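Local coordinates for protein tyrosine recombinase XerH (Helicobacter pylori, PDB 5JK0) that cuts and rejoins DNA at specific recombination sites as a tyrosine recombinase and takes part in chromosome segregation, at residues L102-E107 against Y152-L158; A111-S115 against Y129-L133; F184-D189 against R202-K206; A199-L203 against L257-W261. All blocks are in the same frame, centred on the assembly; numbering follows the deposited sequence.

Contact 1 (L102-E107 against Y152-L158); sequences LKNIDE and YIYNITL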
# COMPACT_ATOMS: atom_id res chain seq x y z
N LEU D 102 -26.69 -23.82 8.54
CA LEU D 102 -26.19 -22.50 8.18
C LEU D 102 -24.86 -22.22 8.87
O LEU D 102 -24.06 -21.42 8.38
CB LEU D 102 -27.21 -21.41 8.55
CG LEU D 102 -28.45 -21.27 7.68
CD1 LEU D 102 -29.33 -20.13 8.18
CD2 LEU D 102 -28.06 -21.04 6.22
N LYS D 103 -24.64 -22.89 9.99
CA LYS D 103 -23.41 -22.71 10.76
C LYS D 103 -22.19 -23.29 10.03
O LYS D 103 -21.05 -23.01 10.40
CB LYS D 103 -23.54 -23.35 12.14
CG LYS D 103 -24.60 -22.70 13.02
CD LYS D 103 -24.69 -23.38 14.38
CE LYS D 103 -25.73 -22.72 15.27
NZ LYS D 103 -25.87 -23.41 16.58
N ASN D 104 -22.45 -24.09 8.99
CA ASN D 104 -21.37 -24.65 8.19
C ASN D 104 -20.76 -23.61 7.26
O ASN D 104 -19.67 -23.81 6.72
CB ASN D 104 -21.88 -25.84 7.37
CG ASN D 104 -22.28 -27.02 8.24
OD1 ASN D 104 -23.37 -27.57 8.10
ND2 ASN D 104 -21.39 -27.40 9.15
N ILE D 105 -21.46 -22.50 7.07
CA ILE D 105 -20.96 -21.41 6.24
C ILE D 105 -19.86 -20.64 6.97
O ILE D 105 -20.10 -20.04 8.02
CB ILE D 105 -22.09 -20.43 5.86
CG1 ILE D 105 -23.19 -21.16 5.08
CG2 ILE D 105 -21.53 -19.27 5.05
CD1 ILE D 105 -24.32 -20.25 4.63
N ASP D 106 -18.66 -20.65 6.41
CA ASP D 106 -17.54 -19.92 7.00
C ASP D 106 -16.79 -19.10 5.95
O ASP D 106 -17.21 -19.00 4.80
CB ASP D 106 -16.58 -20.88 7.71
CG ASP D 106 -16.16 -22.05 6.84
OD1 ASP D 106 -16.20 -21.94 5.60
OD2 ASP D 106 -15.77 -23.10 7.41
N GLU D 107 -15.66 -18.54 6.36
CA GLU D 107 -14.88 -17.65 5.51
C GLU D 107 -14.24 -18.39 4.34
O GLU D 107 -14.08 -17.84 3.26
CB GLU D 107 -13.81 -16.94 6.34
CG GLU D 107 -13.46 -15.55 5.87
CD GLU D 107 -12.74 -14.74 6.93
OE1 GLU D 107 -12.41 -15.32 7.99
OE2 GLU D 107 -12.52 -13.53 6.72
N TYR D 152 -25.67 -16.33 17.36
CA TYR D 152 -24.55 -16.96 16.67
C TYR D 152 -23.79 -15.89 15.89
O TYR D 152 -24.40 -15.06 15.22
CB TYR D 152 -25.03 -18.07 15.73
CG TYR D 152 -23.92 -18.80 15.01
CD1 TYR D 152 -23.31 -19.91 15.58
CD2 TYR D 152 -23.47 -18.37 13.77
CE1 TYR D 152 -22.29 -20.58 14.93
CE2 TYR D 152 -22.45 -19.03 13.11
CZ TYR D 152 -21.86 -20.14 13.69
OH TYR D 152 -20.85 -20.80 13.04
N ILE D 153 -22.47 -15.92 15.97
CA ILE D 153 -21.65 -14.90 15.32
C ILE D 153 -20.78 -15.48 14.21
O ILE D 153 -19.96 -16.36 14.45
CB ILE D 153 -20.74 -14.18 16.34
CG1 ILE D 153 -21.57 -13.67 17.52
CG2 ILE D 153 -20.00 -13.04 15.67
CD1 ILE D 153 -22.70 -12.75 17.13
N TYR D 154 -20.98 -14.98 12.99
CA TYR D 154 -20.16 -15.40 11.86
C TYR D 154 -18.81 -14.71 11.86
O TYR D 154 -17.77 -15.35 11.72
CB TYR D 154 -20.88 -15.11 10.54
CG TYR D 154 -21.97 -16.11 10.20
CD1 TYR D 154 -21.66 -17.31 9.57
CD2 TYR D 154 -23.30 -15.85 10.49
CE1 TYR D 154 -22.65 -18.22 9.25
CE2 TYR D 154 -24.30 -16.76 10.18
CZ TYR D 154 -23.96 -17.94 9.55
OH TYR D 154 -24.95 -18.85 9.24
N ASN D 155 -18.84 -13.39 12.03
CA ASN D 155 -17.64 -12.55 12.04
C ASN D 155 -16.79 -12.75 10.78
O ASN D 155 -15.58 -12.97 10.85
CB ASN D 155 -16.80 -12.83 13.29
CG ASN D 155 -15.73 -11.78 13.52
OD1 ASN D 155 -15.80 -10.67 12.98
ND2 ASN D 155 -14.72 -12.12 14.32
N ILE D 156 -17.45 -12.70 9.63
CA ILE D 156 -16.75 -12.80 8.35
C ILE D 156 -16.02 -11.49 8.06
O ILE D 156 -16.62 -10.42 8.11
CB ILE D 156 -17.71 -13.12 7.20
CG1 ILE D 156 -18.53 -14.38 7.51
CG2 ILE D 156 -16.94 -13.28 5.90
CD1 ILE D 156 -17.69 -15.63 7.64
N THR D 157 -14.74 -11.58 7.75
CA THR D 157 -13.93 -10.39 7.51
C THR D 157 -13.43 -10.32 6.07
O THR D 157 -13.44 -9.25 5.46
CB THR D 157 -12.72 -10.32 8.46
OG1 THR D 157 -11.92 -11.50 8.30
CG2 THR D 157 -13.20 -10.23 9.90
N LEU D 158 -13.01 -11.46 5.53
CA LEU D 158 -12.45 -11.55 4.19
C LEU D 158 -11.33 -10.53 4.00
O LEU D 158 -11.41 -9.65 3.13
CB LEU D 158 -13.54 -11.34 3.13
CG LEU D 158 -14.64 -12.40 3.07
CD1 LEU D 158 -15.72 -12.01 2.08
CD2 LEU D 158 -14.05 -13.76 2.71
O HOH W 1 -19.37 -20.26 10.82

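Contact 2 (A111-S115 against Y129-L133); sequences AEFLS and YRIAL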
# COMPACT_ATOMS: atom_id res chain seq x y z
N ALA D 111 -14.75 -17.65 0.34
CA ALA D 111 -13.57 -17.43 -0.50
C ALA D 111 -13.61 -18.31 -1.74
O ALA D 111 -13.24 -17.87 -2.83
CB ALA D 111 -12.30 -17.69 0.30
N GLU D 112 -14.07 -19.54 -1.58
CA GLU D 112 -14.18 -20.48 -2.70
C GLU D 112 -15.28 -20.05 -3.66
O GLU D 112 -15.14 -20.17 -4.87
CB GLU D 112 -14.44 -21.90 -2.19
CG GLU D 112 -13.27 -22.51 -1.43
CD GLU D 112 -13.51 -23.95 -1.04
OE1 GLU D 112 -14.63 -24.46 -1.28
OE2 GLU D 112 -12.58 -24.59 -0.50
N PHE D 113 -16.38 -19.55 -3.11
CA PHE D 113 -17.48 -19.02 -3.92
C PHE D 113 -17.01 -17.86 -4.78
O PHE D 113 -17.35 -17.78 -5.96
CB PHE D 113 -18.64 -18.58 -3.03
CG PHE D 113 -19.60 -17.63 -3.71
CD1 PHE D 113 -20.46 -18.08 -4.69
CD2 PHE D 113 -19.62 -16.29 -3.36
CE1 PHE D 113 -21.34 -17.21 -5.32
CE2 PHE D 113 -20.50 -15.41 -3.98
CZ PHE D 113 -21.35 -15.87 -4.96
N LEU D 114 -16.21 -16.97 -4.19
CA LEU D 114 -15.70 -15.81 -4.90
C LEU D 114 -14.78 -16.21 -6.06
O LEU D 114 -14.87 -15.66 -7.15
CB LEU D 114 -14.95 -14.88 -3.94
CG LEU D 114 -15.81 -14.06 -2.98
CD1 LEU D 114 -14.93 -13.25 -2.04
CD2 LEU D 114 -16.76 -13.15 -3.75
N SER D 115 -13.89 -17.16 -5.81
CA SER D 115 -12.93 -17.60 -6.82
C SER D 115 -13.63 -18.19 -8.04
O SER D 115 -13.22 -17.95 -9.18
CB SER D 115 -11.97 -18.63 -6.23
OG SER D 115 -12.65 -19.80 -5.84
N TYR D 129 -18.92 -7.95 -5.01
CA TYR D 129 -19.36 -9.24 -4.49
C TYR D 129 -18.95 -9.41 -3.04
O TYR D 129 -19.74 -9.87 -2.21
CB TYR D 129 -18.77 -10.39 -5.33
CG TYR D 129 -19.56 -10.73 -6.57
CD1 TYR D 129 -19.91 -9.76 -7.49
CD2 TYR D 129 -19.95 -12.04 -6.82
CE1 TYR D 129 -20.63 -10.07 -8.63
CE2 TYR D 129 -20.67 -12.37 -7.95
CZ TYR D 129 -21.00 -11.38 -8.86
OH TYR D 129 -21.72 -11.70 -9.99
N ARG D 130 -17.71 -9.03 -2.73
CA ARG D 130 -17.18 -9.11 -1.38
C ARG D 130 -17.97 -8.24 -0.41
O ARG D 130 -18.36 -8.69 0.66
CB ARG D 130 -15.70 -8.71 -1.37
CG ARG D 130 -15.08 -8.66 0.02
CD ARG D 130 -13.63 -8.23 -0.05
NE ARG D 130 -13.05 -8.05 1.27
CZ ARG D 130 -13.11 -6.92 1.97
NH1 ARG D 130 -13.74 -5.86 1.47
NH2 ARG D 130 -12.56 -6.84 3.17
N ILE D 131 -18.21 -6.99 -0.81
CA ILE D 131 -18.99 -6.05 -0.00
C ILE D 131 -20.40 -6.58 0.24
O ILE D 131 -20.95 -6.43 1.33
CB ILE D 131 -19.06 -4.67 -0.68
CG1 ILE D 131 -17.67 -4.02 -0.72
CG2 ILE D 131 -20.03 -3.75 0.05
CD1 ILE D 131 -17.63 -2.71 -1.47
N ALA D 132 -20.98 -7.20 -0.78
CA ALA D 132 -22.32 -7.77 -0.68
C ALA D 132 -22.37 -8.90 0.34
O ALA D 132 -23.25 -8.95 1.20
CB ALA D 132 -22.80 -8.26 -2.03
N LEU D 133 -21.40 -9.81 0.25
CA LEU D 133 -21.31 -10.94 1.17
C LEU D 133 -21.08 -10.48 2.60
O LEU D 133 -21.67 -11.03 3.54
CB LEU D 133 -20.19 -11.89 0.74
CG LEU D 133 -20.42 -12.71 -0.54
CD1 LEU D 133 -19.14 -13.44 -0.94
CD2 LEU D 133 -21.56 -13.70 -0.35

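Contact 3 (F184-D189 against R202-K206); sequences FLESID and RLLIK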
# COMPACT_ATOMS: atom_id res chain seq x y z
N PHE D 184 -15.77 17.40 -31.67
CA PHE D 184 -16.97 16.75 -31.17
C PHE D 184 -18.18 17.67 -31.26
O PHE D 184 -19.27 17.25 -31.64
CB PHE D 184 -16.77 16.28 -29.73
CG PHE D 184 -17.99 15.61 -29.13
CD1 PHE D 184 -18.30 14.30 -29.45
CD2 PHE D 184 -18.81 16.30 -28.26
CE1 PHE D 184 -19.41 13.69 -28.91
CE2 PHE D 184 -19.93 15.69 -27.71
CZ PHE D 184 -20.23 14.38 -28.04
N LEU D 185 -17.98 18.94 -30.90
CA LEU D 185 -19.04 19.93 -30.97
C LEU D 185 -19.54 20.13 -32.40
O LEU D 185 -20.73 20.34 -32.63
CB LEU D 185 -18.57 21.27 -30.38
CG LEU D 185 -18.38 21.32 -28.87
CD1 LEU D 185 -17.72 22.63 -28.45
CD2 LEU D 185 -19.71 21.15 -28.16
N GLU D 186 -18.62 20.06 -33.35
CA GLU D 186 -18.96 20.17 -34.76
C GLU D 186 -19.81 19.00 -35.22
O GLU D 186 -20.77 19.16 -35.97
CB GLU D 186 -17.70 20.26 -35.63
CG GLU D 186 -16.83 21.47 -35.35
CD GLU D 186 -15.55 21.46 -36.18
OE1 GLU D 186 -14.70 22.34 -35.96
OE2 GLU D 186 -15.41 20.57 -37.04
N SER D 187 -19.46 17.81 -34.74
CA SER D 187 -20.12 16.58 -35.15
C SER D 187 -21.55 16.49 -34.62
O SER D 187 -22.38 15.79 -35.19
CB SER D 187 -19.31 15.36 -34.69
OG SER D 187 -18.00 15.41 -35.20
N ILE D 188 -21.82 17.21 -33.53
CA ILE D 188 -23.16 17.24 -32.96
C ILE D 188 -24.16 17.83 -33.96
O ILE D 188 -25.28 17.34 -34.10
CB ILE D 188 -23.20 18.06 -31.65
CG1 ILE D 188 -22.30 17.42 -30.60
CG2 ILE D 188 -24.62 18.19 -31.13
CD1 ILE D 188 -22.30 18.15 -29.27
N ASP D 189 -23.73 18.88 -34.66
CA ASP D 189 -24.59 19.55 -35.63
C ASP D 189 -24.48 18.93 -37.02
O ASP D 189 -25.40 19.05 -37.83
CB ASP D 189 -24.23 21.04 -35.70
CG ASP D 189 -24.34 21.73 -34.36
OD1 ASP D 189 -25.24 21.37 -33.58
OD2 ASP D 189 -23.53 22.64 -34.09
N ARG D 202 -29.62 17.45 -29.48
CA ARG D 202 -28.52 18.39 -29.61
C ARG D 202 -28.41 19.28 -28.38
O ARG D 202 -27.32 19.49 -27.86
CB ARG D 202 -28.68 19.25 -30.87
CG ARG D 202 -28.34 18.52 -32.16
CD ARG D 202 -28.01 19.51 -33.26
NE ARG D 202 -29.12 20.42 -33.53
CZ ARG D 202 -29.02 21.52 -34.27
NH1 ARG D 202 -30.08 22.29 -34.47
NH2 ARG D 202 -27.85 21.85 -34.81
N LEU D 203 -29.55 19.78 -27.92
CA LEU D 203 -29.58 20.64 -26.73
C LEU D 203 -29.13 19.88 -25.49
O LEU D 203 -28.40 20.41 -24.65
CB LEU D 203 -30.98 21.20 -26.52
CG LEU D 203 -31.18 22.09 -25.28
CD1 LEU D 203 -30.26 23.30 -25.32
CD2 LEU D 203 -32.63 22.52 -25.16
N LEU D 204 -29.55 18.62 -25.38
CA LEU D 204 -29.21 17.79 -24.23
C LEU D 204 -27.71 17.54 -24.12
O LEU D 204 -27.12 17.70 -23.05
CB LEU D 204 -29.95 16.45 -24.30
CG LEU D 204 -29.62 15.41 -23.23
CD1 LEU D 204 -29.90 15.96 -21.84
CD2 LEU D 204 -30.39 14.12 -23.47
N ILE D 205 -27.10 17.15 -25.23
CA ILE D 205 -25.68 16.80 -25.24
C ILE D 205 -24.79 18.03 -25.07
O ILE D 205 -23.78 17.97 -24.36
CB ILE D 205 -25.31 16.06 -26.55
CG1 ILE D 205 -26.11 14.76 -26.66
CG2 ILE D 205 -23.82 15.76 -26.60
CD1 ILE D 205 -25.75 13.91 -27.86
N LYS D 206 -25.16 19.13 -25.71
CA LYS D 206 -24.35 20.35 -25.64
C LYS D 206 -24.28 20.91 -24.22
O LYS D 206 -23.22 21.38 -23.79
CB LYS D 206 -24.89 21.41 -26.59
CG LYS D 206 -24.59 21.12 -28.05
CD LYS D 206 -24.71 22.36 -28.92
CE LYS D 206 -24.40 22.02 -30.37
NZ LYS D 206 -23.76 23.16 -31.09

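Contact 4 (A199-L203 against L257-W261); sequences ARNRL and LLKEW. With nucleotides of chain H.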
# COMPACT_ATOMS: atom_id res chain seq x y z
N ALA D 199 -33.61 18.47 -32.30
CA ALA D 199 -33.58 19.64 -31.44
C ALA D 199 -33.34 19.25 -29.98
O ALA D 199 -32.52 19.85 -29.29
CB ALA D 199 -34.87 20.43 -31.56
N ARG D 200 -34.05 18.22 -29.53
CA ARG D 200 -33.96 17.76 -28.15
C ARG D 200 -32.59 17.18 -27.82
O ARG D 200 -31.99 17.53 -26.80
CB ARG D 200 -35.04 16.71 -27.88
CG ARG D 200 -35.01 16.14 -26.47
CD ARG D 200 -35.89 14.90 -26.37
NE ARG D 200 -35.41 13.83 -27.23
CZ ARG D 200 -36.09 12.72 -27.50
NH1 ARG D 200 -37.29 12.53 -26.97
NH2 ARG D 200 -35.56 11.80 -28.30
N ASN D 201 -32.09 16.30 -28.69
CA ASN D 201 -30.84 15.61 -28.44
C ASN D 201 -29.62 16.52 -28.52
O ASN D 201 -28.69 16.39 -27.73
CB ASN D 201 -30.68 14.44 -29.42
CG ASN D 201 -31.71 13.35 -29.20
OD1 ASN D 201 -32.69 13.55 -28.48
ND2 ASN D 201 -31.49 12.20 -29.81
N ARG D 202 -29.62 17.45 -29.48
CA ARG D 202 -28.52 18.39 -29.61
C ARG D 202 -28.41 19.28 -28.38
O ARG D 202 -27.32 19.49 -27.86
CB ARG D 202 -28.68 19.25 -30.87
CG ARG D 202 -28.34 18.52 -32.16
CD ARG D 202 -28.01 19.51 -33.26
NE ARG D 202 -29.12 20.42 -33.53
CZ ARG D 202 -29.02 21.52 -34.27
NH1 ARG D 202 -30.08 22.29 -34.47
NH2 ARG D 202 -27.85 21.85 -34.81
N LEU D 203 -29.55 19.78 -27.92
CA LEU D 203 -29.58 20.64 -26.73
C LEU D 203 -29.13 19.88 -25.49
O LEU D 203 -28.40 20.41 -24.65
CB LEU D 203 -30.98 21.20 -26.52
CG LEU D 203 -31.18 22.09 -25.28
CD1 LEU D 203 -30.26 23.30 -25.32
CD2 LEU D 203 -32.63 22.52 -25.16
N LEU D 257 -31.04 26.74 -29.67
CA LEU D 257 -31.58 25.39 -29.53
C LEU D 257 -32.72 25.33 -28.52
O LEU D 257 -33.73 24.68 -28.75
CB LEU D 257 -30.47 24.41 -29.13
CG LEU D 257 -29.50 23.98 -30.23
CD1 LEU D 257 -28.38 23.14 -29.64
CD2 LEU D 257 -30.24 23.21 -31.30
N LEU D 258 -32.54 26.02 -27.39
CA LEU D 258 -33.52 26.00 -26.32
C LEU D 258 -34.86 26.56 -26.78
O LEU D 258 -35.92 26.02 -26.45
CB LEU D 258 -33.01 26.79 -25.11
CG LEU D 258 -33.92 26.81 -23.88
CD1 LEU D 258 -34.18 25.40 -23.37
CD2 LEU D 258 -33.32 27.68 -22.78
N LYS D 259 -34.82 27.65 -27.55
CA LYS D 259 -36.03 28.25 -28.08
C LYS D 259 -36.73 27.31 -29.05
O LYS D 259 -37.95 27.18 -29.04
CB LYS D 259 -35.71 29.58 -28.77
N GLU D 260 -35.94 26.65 -29.89
CA GLU D 260 -36.48 25.74 -30.90
C GLU D 260 -37.08 24.49 -30.27
O GLU D 260 -38.13 24.00 -30.70
CB GLU D 260 -35.39 25.35 -31.89
CG GLU D 260 -35.86 24.43 -33.01
CD GLU D 260 -34.75 24.04 -33.96
OE1 GLU D 260 -33.59 24.45 -33.72
OE2 GLU D 260 -35.03 23.33 -34.95
N TRP D 261 -36.42 23.96 -29.24
CA TRP D 261 -36.87 22.74 -28.59
C TRP D 261 -38.14 22.95 -27.78
O TRP D 261 -39.05 22.11 -27.80
CB TRP D 261 -35.76 22.17 -27.69
CG TRP D 261 -36.25 21.19 -26.67
CD1 TRP D 261 -36.08 21.26 -25.31
CD2 TRP D 261 -37.01 19.99 -26.91
NE1 TRP D 261 -36.67 20.18 -24.70
CE2 TRP D 261 -37.25 19.39 -25.66
CE3 TRP D 261 -37.50 19.38 -28.06
CZ2 TRP D 261 -37.96 18.20 -25.53
CZ3 TRP D 261 -38.21 18.20 -27.93
CH2 TRP D 261 -38.43 17.62 -26.67
P DG H 4 -37.71 8.48 -27.84
OP1 DG H 4 -38.79 8.38 -26.83
OP2 DG H 4 -37.34 9.81 -28.39
O5' DG H 4 -36.38 7.80 -27.26
C5' DG H 4 -36.37 7.20 -25.96
C4' DG H 4 -37.04 5.84 -25.98
O4' DG H 4 -36.57 5.07 -27.11
C3' DG H 4 -36.74 4.96 -24.78
O3' DG H 4 -37.61 5.28 -23.71
C2' DG H 4 -37.00 3.56 -25.32
C1' DG H 4 -36.66 3.69 -26.81
N9 DG H 4 -35.40 3.05 -27.19
C8 DG H 4 -34.34 3.63 -27.84
N7 DG H 4 -33.35 2.81 -28.06
C5 DG H 4 -33.78 1.60 -27.52
C6 DG H 4 -33.13 0.34 -27.46
O6 DG H 4 -32.01 0.04 -27.89
N1 DG H 4 -33.92 -0.62 -26.83
C2 DG H 4 -35.18 -0.39 -26.33
N2 DG H 4 -35.78 -1.44 -25.75
N3 DG H 4 -35.80 0.78 -26.38
C4 DG H 4 -35.04 1.73 -26.99

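Contact 1 (L102-E107 against Y152-L158)
Tyr154 and Tyr152 reach from the loop 152-158, which follows helix 123-143, to the 3-10 turn 102-104 that leads into helix 107-117 of the helical core-binding domain. Both tyrosines hold this turn by hydrogen bonds and ring contacts. Tyr154 OH donates to Leu102 O at 2.9 Å, arriving well above the carbonyl plane, while Ile105 N takes the opposite face of the same oxygen to close the turn. Ile105 O lies at the edge of the Tyr154 ring, and CE2 of Tyr152 sits over one face. A long aliphatic chain with a charged end suits Lys103 at this exposed place: its extended methylenes run across the Tyr152 ring, CG 3.9 Å from the centroid in a CH-pi contact. A water joins the carbonyl oxygens of Lys103 and Ile105 to Tyr152 OH.

Farther along, the Ile156 CD1 methyl packs against the start of helix 107-117, 3.8 Å from Glu107 N. The extended side chain of Glu107 carries its carboxylate to the loop. Thr157 N meets Glu107 OE2 from above the carboxylate plane at 3.1 Å, whereas Thr157 OG1, placed between its backbone N and carbonyl carbon (chi1 58°), donates to the syn lone pair of Glu107 OE2 at 2.6 Å.

Contact 2 (A111-S115 against Y129-L133)
Leu114 and Leu133 point at each other tip to tip, with Leu114 CD2 3.7 Å from Leu133 CD1, and this meeting of branched ends sets the middle of the contact between segments 111-115 and 129-133. The two helical segments run antiparallel, at 149°, with axes 11.3 Å apart. That is a wide spacing, bridged by large apolar side chains reaching in from both helices.

Leu133 CD1 serves two neighbours at once. Besides Leu114 it touches the ring of Phe113, which crosses Leu133 obliquely and offers its edge, Phe113 CD2 lying 3.8 Å from Leu133 CD1. The Phe113 ring is swung beside its own carbonyl carbon, with CG opposite the backbone N (chi1 161°). From there it also comes to the edge of the Tyr129 ring, with Phe113 CE2 4.4 Å from Tyr129 CD2. A broad flat ring suits this buried position, because its other neighbours are aromatic too: Phe83 meets it edge-to-face, and Tyr86 and Tyr117 also pack on it.

Leu114 and Tyr129 slide past each other in opposite directions, so that Leu114 CD2 rests 3.8 Å from Tyr129 CB rather than on the ring. The aromatic part of Tyr129 continues toward Leu78, Pro79 and Lys82 of helix 74-93 and packs on a DNA phosphate. Arg130 turns its polar end out of the interface to donate from NE to Leu158 O. Antiparallel neighbours closed by a short connection, with leucine and aromatic side chains meeting between them, belong to the all-helical core-binding domain of tyrosine recombinases, here lying against the bound DNA.

Contact 3 (F184-D189 against R202-K206)
Asp189 draws Arg202 and Lys206 into a salt-bridge network at the end of the contact between segments 184-189 and 202-206. Arg202 and Lys206 stand one helical turn apart, which lets both reach the same carboxylate. Arg202 NH2 donates to Asp189 OD1 at 2.9 Å, coming from above the carboxylate plane; guanidinium and carboxylate are almost perpendicular, 84° apart, so the pair has no flat two-pronged geometry. Lys206 NZ instead uses the syn lone pair of Asp189 OD2 at 3.1 Å, with a second, weak bond to Asp189 OD1. Two cations should stabilise the ionised form of the aspartate.

These helices, 178-190 and 198-211, are successive antiparallel elements of the catalytic domain of the tyrosine recombinase, and the segments lie at 169° with axes 10.6 Å apart.

Beneath the charges, packing is apolar. Ile188 suits the place because its two branches divide the work. Ile188 CG2, opposite the backbone N (chi1 of CG1 -62°), lies 3.9 Å from Arg202 CG and also touches Lys206 CE, while Ile188 CD1 meets Ile205 CG2 at 3.9 Å. Ile205 CG2 then lies at the edge of the Phe184 ring, 4.0 Å from Phe184 CE2; Phe184 itself packs on Ile296 and Ile297 of helix 286-300.

Contact 4 (A199-L203 against L257-W261)
Trp261 gives one face of its indole to the aliphatic part of Arg200, where helices 198-211 and 255-264 of the recombinase catalytic domain pack antiparallel, their segments crossing at -149° with axes 9.1 Å apart. Arg200 CB lies 3.6 Å from the centroid of the six-membered ring, almost straight above it, a CH-pi contact, and CG and CD run on alongside the ring. Small Ala199 suits the close approach of the backbones, its CB 4.3 Å from Trp261 CB.

Leucines fill the other half. Leu203 CD2 lodges between Trp261 CD1 and Leu258 CD1, 3.7 Å from the latter, while its CD1 slides past Leu257 CB. Leu257 CD2 in turn covers one face of the Arg202 guanidinium, 3.3 Å from Arg202 NH1, leaving the edge for polar partners: Asp189 binds NH2, and Glu260 stays beyond salt-bridge range.

Further partners position the flat groups. Trp261 NE1 donates to Leu275 O, and Tyr268 meets the indole edge-to-face. The Arg200 chain, extended from CB and bent at chi3 (63°), carries its guanidinium past the tryptophan toward the DNA. Asn201 OD1 accepts from Arg200 NE at 3.0 Å in the guanidinium plane, a bond that helps hold the rotation of the Arg200 guanidinium, and Cys277 O binds NH1. Thus oriented, Arg200 NH2 donates to the phosphate oxygen OP2 of DG4 of chain H at 2.7 Å.

How the contacts relate
From the N terminus, contact 1 opens first, at the turn before helix 107-117, and closes when the loop 152-158 returns past helix 123-143. Contact 2 lies wholly within that long loop and closes a short one of its own, between helices 107-117 and 123-143; the two touch where Leu158 O meets Arg130 NE. Together they tie the helical core-binding part to the loop that leads away from it. The chain then crosses to the catalytic domain, on the other side of the molecule's centre. Contact 3 closes a short loop between helices 178-190 and 198-211, and contact 4 starts on the same second helix, sharing Arg202 and Leu203, before spanning the three-stranded sheet to helix 255-264. Helix 198-211 is therefore packed from two sides.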